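Local coordinates for glutamate racemase (PDB 2JFN), which belongs to the Asp/Glu/hydantoin racemase family of two-domain alpha/beta enzymes and holds a glutamic acid molecule in its pocket, at residues P22-G33 against Y83-C92; L47-V56 against N252-A263. One frame throughout, in Å; residues are numbered along the deposited sequence.

Contact 1 of 2, residues P22-G33 against Y83-C92. With GLU (glutamic acid), chain B.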
loop_
_atom_site.group_PDB
_atom_site.type_symbol
_atom_site.label_atom_id
_atom_site.label_comp_id
_atom_site.label_asym_id
_atom_site.label_seq_id
_atom_site.Cartn_x
_atom_site.Cartn_y
_atom_site.Cartn_z
ATOM N N PRO A 22 1.363 14.341 16.514
ATOM C CA PRO A 22 0.496 14.417 15.338
ATOM C C PRO A 22 -0.143 13.082 14.973
ATOM O O PRO A 22 0.497 12.031 14.992
ATOM C CB PRO A 22 1.419 14.965 14.248
ATOM C CG PRO A 22 2.792 14.618 14.725
ATOM C CD PRO A 22 2.713 14.839 16.206
ATOM N N THR A 23 -1.429 13.151 14.663
ATOM C CA THR A 23 -2.211 11.983 14.301
ATOM C C THR A 23 -2.081 11.715 12.813
ATOM O O THR A 23 -2.410 12.564 11.983
ATOM C CB THR A 23 -3.697 12.205 14.652
ATOM O OG1 THR A 23 -3.830 12.335 16.073
ATOM C CG2 THR A 23 -4.545 11.041 14.156
ATOM N N VAL A 24 -1.595 10.526 12.482
ATOM C CA VAL A 24 -1.428 10.135 11.095
ATOM C C VAL A 24 -2.231 8.887 10.761
ATOM O O VAL A 24 -2.128 7.864 11.437
ATOM C CB VAL A 24 0.057 9.871 10.770
ATOM C CG1 VAL A 24 0.192 9.287 9.376
ATOM C CG2 VAL A 24 0.841 11.177 10.875
ATOM N N LEU A 25 -3.032 8.989 9.709
ATOM C CA LEU A 25 -3.838 7.869 9.256
ATOM C C LEU A 25 -3.142 7.176 8.096
ATOM O O LEU A 25 -2.657 7.834 7.178
ATOM C CB LEU A 25 -5.213 8.348 8.775
ATOM C CG LEU A 25 -6.018 7.327 7.961
ATOM C CD1 LEU A 25 -6.412 6.141 8.849
ATOM C CD2 LEU A 25 -7.265 8.001 7.376
ATOM N N VAL A 26 -3.078 5.851 8.160
ATOM C CA VAL A 26 -2.519 5.053 7.079
ATOM C C VAL A 26 -3.687 4.140 6.677
ATOM O O VAL A 26 -4.187 3.360 7.498
ATOM C CB VAL A 26 -1.312 4.205 7.533
ATOM C CG1 VAL A 26 -0.796 3.385 6.359
ATOM C CG2 VAL A 26 -0.190 5.124 8.061
ATOM N N PHE A 27 -4.130 4.267 5.428
ATOM C CA PHE A 27 -5.262 3.501 4.908
ATOM C C PHE A 27 -4.937 2.543 3.767
ATOM O O PHE A 27 -4.090 2.826 2.924
ATOM C CB PHE A 27 -6.352 4.456 4.412
ATOM C CG PHE A 27 -7.451 3.773 3.632
ATOM C CD1 PHE A 27 -8.511 3.152 4.291
ATOM C CD2 PHE A 27 -7.390 3.696 2.244
ATOM C CE1 PHE A 27 -9.492 2.462 3.579
ATOM C CE2 PHE A 27 -8.367 3.006 1.520
ATOM C CZ PHE A 27 -9.418 2.387 2.188
ATOM N N ASP A 28 -5.633 1.411 3.749
ATOM C CA ASP A 28 -5.498 0.413 2.690
ATOM C C ASP A 28 -6.752 -0.438 2.700
ATOM O O ASP A 28 -7.525 -0.409 3.659
ATOM C CB ASP A 28 -4.296 -0.514 2.905
ATOM C CG ASP A 28 -4.123 -1.507 1.755
ATOM O OD1 ASP A 28 -3.750 -2.677 1.993
ATOM O OD2 ASP A 28 -4.368 -1.113 0.597
ATOM N N SER A 29 -6.946 -1.201 1.632
ATOM C CA SER A 29 -8.089 -2.095 1.527
ATOM C C SER A 29 -7.859 -3.293 2.461
ATOM O O SER A 29 -8.810 -3.901 2.954
ATOM C CB SER A 29 -8.227 -2.580 0.086
ATOM O OG SER A 29 -7.038 -3.231 -0.318
ATOM N N GLY A 30 -6.593 -3.619 2.708
ATOM C CA GLY A 30 -6.270 -4.734 3.581
ATOM C C GLY A 30 -5.010 -4.556 4.404
ATOM O O GLY A 30 -4.829 -3.526 5.061
ATOM N N VAL A 31 -4.122 -5.548 4.366
ATOM C CA VAL A 31 -2.885 -5.488 5.137
ATOM C C VAL A 31 -1.711 -4.789 4.435
ATOM O O VAL A 31 -0.727 -4.444 5.084
ATOM C CB VAL A 31 -2.410 -6.914 5.571
ATOM C CG1 VAL A 31 -3.466 -7.576 6.453
ATOM C CG2 VAL A 31 -2.135 -7.787 4.347
ATOM N N GLY A 32 -1.813 -4.580 3.125
ATOM C CA GLY A 32 -0.721 -3.945 2.399
ATOM C C GLY A 32 -0.273 -2.620 2.991
ATOM O O GLY A 32 0.910 -2.282 2.959
ATOM N N GLY A 33 -1.226 -1.864 3.527
ATOM C CA GLY A 33 -0.915 -0.576 4.122
ATOM C C GLY A 33 0.150 -0.678 5.193
ATOM O O GLY A 33 0.901 0.262 5.404
ATOM N N TYR A 83 -10.870 11.100 15.241
ATOM C CA TYR A 83 -9.673 11.882 15.554
ATOM C C TYR A 83 -9.313 12.883 14.465
ATOM O O TYR A 83 -9.242 12.525 13.288
ATOM C CB TYR A 83 -8.439 10.985 15.733
ATOM C CG TYR A 83 -8.424 10.078 16.938
ATOM C CD1 TYR A 83 -8.842 8.755 16.843
ATOM C CD2 TYR A 83 -7.950 10.534 18.169
ATOM C CE1 TYR A 83 -8.786 7.905 17.942
ATOM C CE2 TYR A 83 -7.890 9.691 19.273
ATOM C CZ TYR A 83 -8.307 8.382 19.154
ATOM O OH TYR A 83 -8.248 7.545 20.247
ATOM N N PRO A 84 -9.099 14.155 14.837
ATOM C CA PRO A 84 -8.723 15.132 13.814
ATOM C C PRO A 84 -7.397 14.590 13.268
ATOM O O PRO A 84 -6.588 14.060 14.027
ATOM C CB PRO A 84 -8.534 16.413 14.618
ATOM C CG PRO A 84 -9.588 16.272 15.694
ATOM C CD PRO A 84 -9.433 14.821 16.112
ATOM N N LEU A 85 -7.178 14.710 11.966
ATOM C CA LEU A 85 -5.962 14.174 11.361
ATOM C C LEU A 85 -4.954 15.238 10.954
ATOM O O LEU A 85 -5.322 16.295 10.463
ATOM C CB LEU A 85 -6.325 13.346 10.124
ATOM C CG LEU A 85 -7.357 12.228 10.298
ATOM C CD1 LEU A 85 -7.695 11.608 8.942
ATOM C CD2 LEU A 85 -6.812 11.185 11.254
ATOM N N ALA A 86 -3.677 14.955 11.177
ATOM C CA ALA A 86 -2.627 15.877 10.773
ATOM C C ALA A 86 -2.280 15.523 9.324
ATOM O O ALA A 86 -1.903 16.379 8.530
ATOM C CB ALA A 86 -1.398 15.709 11.676
ATOM N N LEU A 87 -2.443 14.250 8.975
ATOM C CA LEU A 87 -2.126 13.785 7.631
ATOM C C LEU A 87 -2.665 12.377 7.411
ATOM O O LEU A 87 -2.775 11.594 8.355
ATOM C CB LEU A 87 -0.601 13.795 7.446
ATOM C CG LEU A 87 0.071 13.189 6.211
ATOM C CD1 LEU A 87 1.463 13.799 6.073
ATOM C CD2 LEU A 87 0.168 11.667 6.337
ATOM N N ALA A 88 -2.996 12.063 6.163
ATOM C CA ALA A 88 -3.501 10.745 5.807
ATOM C C ALA A 88 -2.738 10.184 4.609
ATOM O O ALA A 88 -2.420 10.903 3.658
ATOM C CB ALA A 88 -4.981 10.817 5.479
ATOM N N VAL A 89 -2.451 8.891 4.668
ATOM C CA VAL A 89 -1.741 8.212 3.593
ATOM C C VAL A 89 -2.628 7.141 2.979
ATOM O O VAL A 89 -3.119 6.257 3.680
ATOM C CB VAL A 89 -0.465 7.512 4.107
ATOM C CG1 VAL A 89 0.281 6.881 2.935
ATOM C CG2 VAL A 89 0.417 8.501 4.856
ATOM N N VAL A 90 -2.851 7.235 1.675
ATOM C CA VAL A 90 -3.641 6.240 0.976
ATOM C C VAL A 90 -2.587 5.235 0.515
ATOM O O VAL A 90 -2.116 5.300 -0.620
ATOM C CB VAL A 90 -4.363 6.856 -0.240
ATOM C CG1 VAL A 90 -5.209 5.802 -0.940
ATOM C CG2 VAL A 90 -5.254 8.018 0.223
ATOM N N ALA A 91 -2.196 4.341 1.422
ATOM C CA ALA A 91 -1.168 3.335 1.138
ATOM C C ALA A 91 -1.799 2.172 0.401
ATOM O O ALA A 91 -1.738 1.025 0.847
ATOM C CB ALA A 91 -0.539 2.861 2.439
ATOM N N CYS A 92 -2.388 2.496 -0.745
ATOM C CA CYS A 92 -3.105 1.544 -1.573
ATOM C C CYS A 92 -3.066 2.036 -3.024
ATOM O O CYS A 92 -3.637 3.077 -3.338
ATOM C CB CYS A 92 -4.552 1.491 -1.063
ATOM S SG CYS A 92 -5.731 0.565 -2.033
HETATM N N GLU B . -2.807 -2.784 -1.077
HETATM C CA GLU B . -3.269 -3.080 -2.436
HETATM C C GLU B . -2.904 -1.914 -3.336
HETATM O O GLU B . -1.793 -1.294 -3.162
HETATM C CB GLU B . -4.790 -3.299 -2.431
HETATM C CG GLU B . -5.159 -4.549 -3.261
HETATM C CD GLU B . -6.659 -4.610 -3.519
HETATM O OE1 GLU B . -7.079 -5.096 -4.565
HETATM O OE2 GLU B . -7.461 -4.186 -2.681
HETATM O OXT GLU B . -3.692 -1.555 -4.273
HETATM O O HOH W 1 -6.078 13.442 16.664
#
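Leu25 sends its CD2 methyl into the hollow between Leu85 and Ala88, 4.0 Å from Leu85 CD1 and 4.1 Å from Ala88 CB. On the same face the Phe27 ring is met at its edge by Val90 CG1, and Val72, Ile75 and Val79 of helix 65-82 lie against this layer. On the other face, Val24 CG1 lies alongside Leu87 CD2, with Leu87 and Val89 packing on helix 228-241. Just past the end of strand 87-90, Ala91 CB meets Val26 CG1 at 4.0 Å. Between the faces the strands run parallel, joined by bonds such as Phe27 N to Val89 O (2.8 Å). At the start, Thr23 CG2 sits against Leu85 CD2, while Thr23 O accepts from Ala86 N. At the C-terminal end of its strand, Asp28 has CG anti to its backbone N (chi1 -177°), which brings OD2 against Cys92 CB and within 2.8 Å of the glutamic acid N. Gly30 N and Gly33 N reach OD1 from opposite faces of the carboxylate; the first bond makes an Asx turn, and together they fix the group's rotation. Ser29 OG donates to the ligand OE2 (2.6 Å). The C-terminal ends of adjacent parallel strands, and the loops that follow, line the glutamic acid pocket, as is common in alpha/beta folds.

Contact 2 of 2, residues L47-V56 against N252-A263; sequences LHYIYAFDNV and NIAFCMAMTPGA
Asn55 reaches across to the 252-263 segment with both ends of its amide. Its CG stands between the backbone N and the carbonyl carbon (chi1 62°), and from there OD1 accepts from Met257 N at 2.8 Å, while ND2 donates to Ala258 O at 2.8 Å. A weak bond from Ala258 N also ends on OD1, and a water joins ND2 to Thr260 OG1. Thr260 is the N-cap of the following helix, its OG1 accepting from Ala263 N.

Phe53 takes the same kind of first torsion (chi1 60°), turning one ring face to Cys256, whose CA stands over it in a CH-pi contact; Phe53 CZ comes 3.5 Å from Cys256 CB, and Ala263 CB meets the ring edge. The bent chain of Met257 folds back, crossing Asp54 at about a right angle and bringing CE to 4.0 Å from Ala52 CB. Val56 CG2 presses tightly on Ala258 CB. Further back, Ile50 CG2 meets the Phe255 ring obliquely, 3.5 Å from CD1.

At the opposite end Asn252 OD1 takes Tyr49 N from above its amide plane (2.9 Å), while the Asn252 ND2 shares a water with Leu47 O and also binds Gly274 O. The Tyr49 and Asn252 side chains lie side by side. Between the two asparagines, strands 48-53 and 253-256 pair in parallel: Tyr51 N donates to Ile253 O and Tyr51 O accepts from Phe255 N. This is parallel beta pairing in the mixed sheet of an alpha/beta domain, extended past the strand ends by an asparagine amide that bonds to the backbone of the following loop.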
loop_
_atom_site.group_PDB
_atom_site.type_symbol
_atom_site.label_atom_id
_atom_site.label_comp_id
_atom_site.label_asym_id
_atom_site.label_seq_id
_atom_site.Cartn_x
_atom_site.Cartn_y
_atom_site.Cartn_z
ATOM N N LEU A 47 4.632 9.155 16.507
ATOM C CA LEU A 47 3.342 9.706 16.101
ATOM C C LEU A 47 2.167 8.905 16.642
ATOM O O LEU A 47 2.333 7.784 17.129
ATOM C CB LEU A 47 3.246 9.747 14.574
ATOM C CG LEU A 47 4.393 10.420 13.822
ATOM C CD1 LEU A 47 4.111 10.379 12.337
ATOM C CD2 LEU A 47 4.550 11.854 14.297
ATOM N N HIS A 48 0.979 9.500 16.581
ATOM C CA HIS A 48 -0.239 8.814 17.006
ATOM C C HIS A 48 -0.772 8.220 15.711
ATOM O O HIS A 48 -1.401 8.919 14.912
ATOM C CB HIS A 48 -1.282 9.785 17.562
ATOM C CG HIS A 48 -2.635 9.163 17.749
ATOM N ND1 HIS A 48 -3.803 9.786 17.361
ATOM C CD2 HIS A 48 -3.006 7.980 18.294
ATOM C CE1 HIS A 48 -4.834 9.013 17.659
ATOM N NE2 HIS A 48 -4.376 7.911 18.226
ATOM N N TYR A 49 -0.504 6.941 15.500
ATOM C CA TYR A 49 -0.936 6.283 14.280
ATOM C C TYR A 49 -2.307 5.629 14.347
ATOM O O TYR A 49 -2.700 5.043 15.361
ATOM C CB TYR A 49 0.084 5.219 13.854
ATOM C CG TYR A 49 1.411 5.765 13.371
ATOM C CD1 TYR A 49 2.523 5.801 14.212
ATOM C CD2 TYR A 49 1.559 6.220 12.059
ATOM C CE1 TYR A 49 3.766 6.272 13.756
ATOM C CE2 TYR A 49 2.787 6.696 11.593
ATOM C CZ TYR A 49 3.887 6.717 12.448
ATOM O OH TYR A 49 5.103 7.169 11.973
ATOM N N ILE A 50 -3.030 5.749 13.245
ATOM C CA ILE A 50 -4.331 5.126 13.104
ATOM C C ILE A 50 -4.217 4.315 11.826
ATOM O O ILE A 50 -3.878 4.860 10.771
ATOM C CB ILE A 50 -5.456 6.156 12.900
ATOM C CG1 ILE A 50 -5.582 7.059 14.131
ATOM C CG2 ILE A 50 -6.776 5.429 12.634
ATOM C CD1 ILE A 50 -6.443 8.290 13.879
ATOM N N TYR A 51 -4.463 3.015 11.920
ATOM C CA TYR A 51 -4.428 2.167 10.739
ATOM C C TYR A 51 -5.865 1.767 10.463
ATOM O O TYR A 51 -6.563 1.279 11.354
ATOM C CB TYR A 51 -3.584 0.908 10.965
ATOM C CG TYR A 51 -3.390 0.104 9.689
ATOM C CD1 TYR A 51 -4.157 -1.030 9.418
ATOM C CD2 TYR A 51 -2.483 0.529 8.717
ATOM C CE1 TYR A 51 -4.028 -1.717 8.200
ATOM C CE2 TYR A 51 -2.343 -0.149 7.503
ATOM C CZ TYR A 51 -3.117 -1.265 7.247
ATOM O OH TYR A 51 -2.987 -1.898 6.022
ATOM N N ALA A 52 -6.318 1.986 9.236
ATOM C CA ALA A 52 -7.681 1.624 8.874
ATOM C C ALA A 52 -7.671 0.769 7.619
ATOM O O ALA A 52 -7.015 1.108 6.630
ATOM C CB ALA A 52 -8.516 2.881 8.644
ATOM N N PHE A 53 -8.383 -0.349 7.664
ATOM C CA PHE A 53 -8.459 -1.215 6.502
ATOM C C PHE A 53 -9.913 -1.575 6.196
ATOM O O PHE A 53 -10.713 -1.854 7.097
ATOM C CB PHE A 53 -7.572 -2.467 6.691
ATOM C CG PHE A 53 -7.936 -3.326 7.879
ATOM C CD1 PHE A 53 -8.591 -4.542 7.694
ATOM C CD2 PHE A 53 -7.585 -2.941 9.170
ATOM C CE1 PHE A 53 -8.888 -5.366 8.780
ATOM C CE2 PHE A 53 -7.878 -3.756 10.270
ATOM C CZ PHE A 53 -8.532 -4.973 10.071
ATOM N N ASP A 54 -10.253 -1.539 4.912
ATOM C CA ASP A 54 -11.611 -1.830 4.459
ATOM C C ASP A 54 -11.844 -3.318 4.204
ATOM O O ASP A 54 -11.925 -3.752 3.056
ATOM C CB ASP A 54 -11.906 -1.037 3.183
ATOM C CG ASP A 54 -13.384 -1.037 2.826
ATOM O OD1 ASP A 54 -14.173 -1.708 3.532
ATOM O OD2 ASP A 54 -13.751 -0.365 1.841
ATOM N N ASN A 55 -11.977 -4.097 5.275
ATOM C CA ASN A 55 -12.193 -5.525 5.124
ATOM C C ASN A 55 -13.568 -5.825 4.534
ATOM O O ASN A 55 -13.814 -6.935 4.077
ATOM C CB ASN A 55 -12.008 -6.244 6.471
ATOM C CG ASN A 55 -13.003 -5.794 7.526
ATOM O OD1 ASN A 55 -13.153 -4.599 7.797
ATOM N ND2 ASN A 55 -13.682 -6.758 8.141
ATOM N N VAL A 56 -14.448 -4.826 4.522
ATOM C CA VAL A 56 -15.798 -4.982 3.977
ATOM C C VAL A 56 -15.833 -4.960 2.443
ATOM O O VAL A 56 -16.571 -5.729 1.820
ATOM C CB VAL A 56 -16.744 -3.869 4.511
ATOM C CG1 VAL A 56 -18.039 -3.822 3.693
ATOM C CG2 VAL A 56 -17.073 -4.132 5.975
ATOM N N ASN A 252 -1.712 4.069 19.683
ATOM C CA ASN A 252 -2.021 3.749 18.295
ATOM C C ASN A 252 -3.227 2.827 18.239
ATOM O O ASN A 252 -3.396 1.964 19.094
ATOM C CB ASN A 252 -0.836 3.060 17.615
ATOM C CG ASN A 252 0.414 3.906 17.627
ATOM O OD1 ASN A 252 0.347 5.136 17.590
ATOM N ND2 ASN A 252 1.567 3.252 17.659
ATOM N N ILE A 253 -4.061 3.002 17.224
ATOM C CA ILE A 253 -5.248 2.166 17.100
ATOM C C ILE A 253 -5.505 1.721 15.658
ATOM O O ILE A 253 -5.164 2.425 14.702
ATOM C CB ILE A 253 -6.485 2.924 17.642
ATOM C CG1 ILE A 253 -7.718 2.022 17.623
ATOM C CG2 ILE A 253 -6.733 4.170 16.813
ATOM C CD1 ILE A 253 -8.955 2.702 18.170
ATOM N N ALA A 254 -6.082 0.530 15.513
ATOM C CA ALA A 254 -6.412 -0.008 14.202
ATOM C C ALA A 254 -7.932 -0.064 14.080
ATOM O O ALA A 254 -8.625 -0.429 15.035
ATOM C CB ALA A 254 -5.816 -1.407 14.029
ATOM N N PHE A 255 -8.438 0.317 12.913
ATOM C CA PHE A 255 -9.874 0.299 12.636
ATOM C C PHE A 255 -10.209 -0.652 11.488
ATOM O O PHE A 255 -9.553 -0.636 10.443
ATOM C CB PHE A 255 -10.382 1.680 12.211
ATOM C CG PHE A 255 -10.520 2.670 13.331
ATOM C CD1 PHE A 255 -9.913 3.919 13.236
ATOM C CD2 PHE A 255 -11.285 2.377 14.455
ATOM C CE1 PHE A 255 -10.063 4.869 14.242
ATOM C CE2 PHE A 255 -11.447 3.319 15.475
ATOM C CZ PHE A 255 -10.831 4.570 15.368
ATOM N N CYS A 256 -11.228 -1.481 11.673
ATOM C CA CYS A 256 -11.678 -2.345 10.586
ATOM C C CYS A 256 -13.083 -1.811 10.292
ATOM O O CYS A 256 -13.633 -1.048 11.094
ATOM C CB CYS A 256 -11.717 -3.819 11.010
ATOM S SG CYS A 256 -12.785 -4.193 12.411
ATOM N N MET A 257 -13.669 -2.177 9.157
ATOM C CA MET A 257 -15.009 -1.676 8.848
ATOM C C MET A 257 -16.095 -2.642 9.317
ATOM O O MET A 257 -17.275 -2.297 9.352
ATOM C CB MET A 257 -15.149 -1.397 7.346
ATOM C CG MET A 257 -14.122 -0.400 6.800
ATOM S SD MET A 257 -13.919 1.117 7.798
ATOM C CE MET A 257 -12.120 1.171 7.973
ATOM N N ALA A 258 -15.682 -3.846 9.694
ATOM C CA ALA A 258 -16.602 -4.862 10.188
ATOM C C ALA A 258 -15.812 -5.804 11.079
ATOM O O ALA A 258 -14.754 -6.295 10.688
ATOM C CB ALA A 258 -17.225 -5.635 9.028
ATOM N N MET A 259 -16.320 -6.047 12.280
ATOM C CA MET A 259 -15.645 -6.932 13.219
ATOM C C MET A 259 -15.967 -8.369 12.835
ATOM O O MET A 259 -16.850 -9.002 13.413
ATOM C CB MET A 259 -16.115 -6.632 14.643
ATOM C CG MET A 259 -15.228 -7.207 15.729
ATOM S SD MET A 259 -13.540 -6.574 15.653
ATOM C CE MET A 259 -13.739 -4.948 16.321
ATOM N N THR A 260 -15.245 -8.870 11.839
ATOM C CA THR A 260 -15.427 -10.222 11.332
ATOM C C THR A 260 -14.313 -11.126 11.840
ATOM O O THR A 260 -13.320 -10.654 12.396
ATOM C CB THR A 260 -15.346 -10.245 9.802
ATOM O OG1 THR A 260 -14.010 -9.904 9.400
ATOM C CG2 THR A 260 -16.323 -9.253 9.197
ATOM N N PRO A 261 -14.460 -12.443 11.652
ATOM C CA PRO A 261 -13.393 -13.326 12.123
ATOM C C PRO A 261 -12.092 -12.996 11.392
ATOM O O PRO A 261 -11.022 -13.006 11.990
ATOM C CB PRO A 261 -13.925 -14.718 11.786
ATOM C CG PRO A 261 -15.414 -14.543 11.973
ATOM C CD PRO A 261 -15.661 -13.220 11.282
ATOM N N GLY A 262 -12.193 -12.690 10.098
ATOM C CA GLY A 262 -11.008 -12.354 9.325
ATOM C C GLY A 262 -10.258 -11.152 9.883
ATOM O O GLY A 262 -9.040 -11.189 10.039
ATOM N N ALA A 263 -10.983 -10.081 10.182
ATOM C CA ALA A 263 -10.371 -8.885 10.738
ATOM C C ALA A 263 -9.777 -9.183 12.111
ATOM O O ALA A 263 -8.673 -8.741 12.435
ATOM C CB ALA A 263 -11.406 -7.772 10.850
HETATM O O HOH W 2 3.702 5.397 17.799
HETATM O O HOH W 3 -13.328 -9.504 6.928
#

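Overall arrangement
Contacts 1 and 2 lie in one mixed sheet, their centres about 10 Å apart. Strands 21-28 and 48-53 are neighbours, so the four strands run in the order 87-90, 21-28, 48-53, 253-256, all parallel. Along the chain the segments alternate: 22-33, 47-56, 83-92, then 252-263 after a long excursion that includes the separate four-stranded parallel sheet. The late return of the chain adds strand 253-256 to the first sheet, and 277-280 follows beside it. Thr23 OG1 and His48 ND1 probably share a hydrogen bond, as do Gly30 O and Tyr51 OH. The second ties contact 2 to the turn after strand 21-28, next to pocket residues Asp28 and Ser29; the side chain of Tyr51 lies about 7 Å from the glutamic acid.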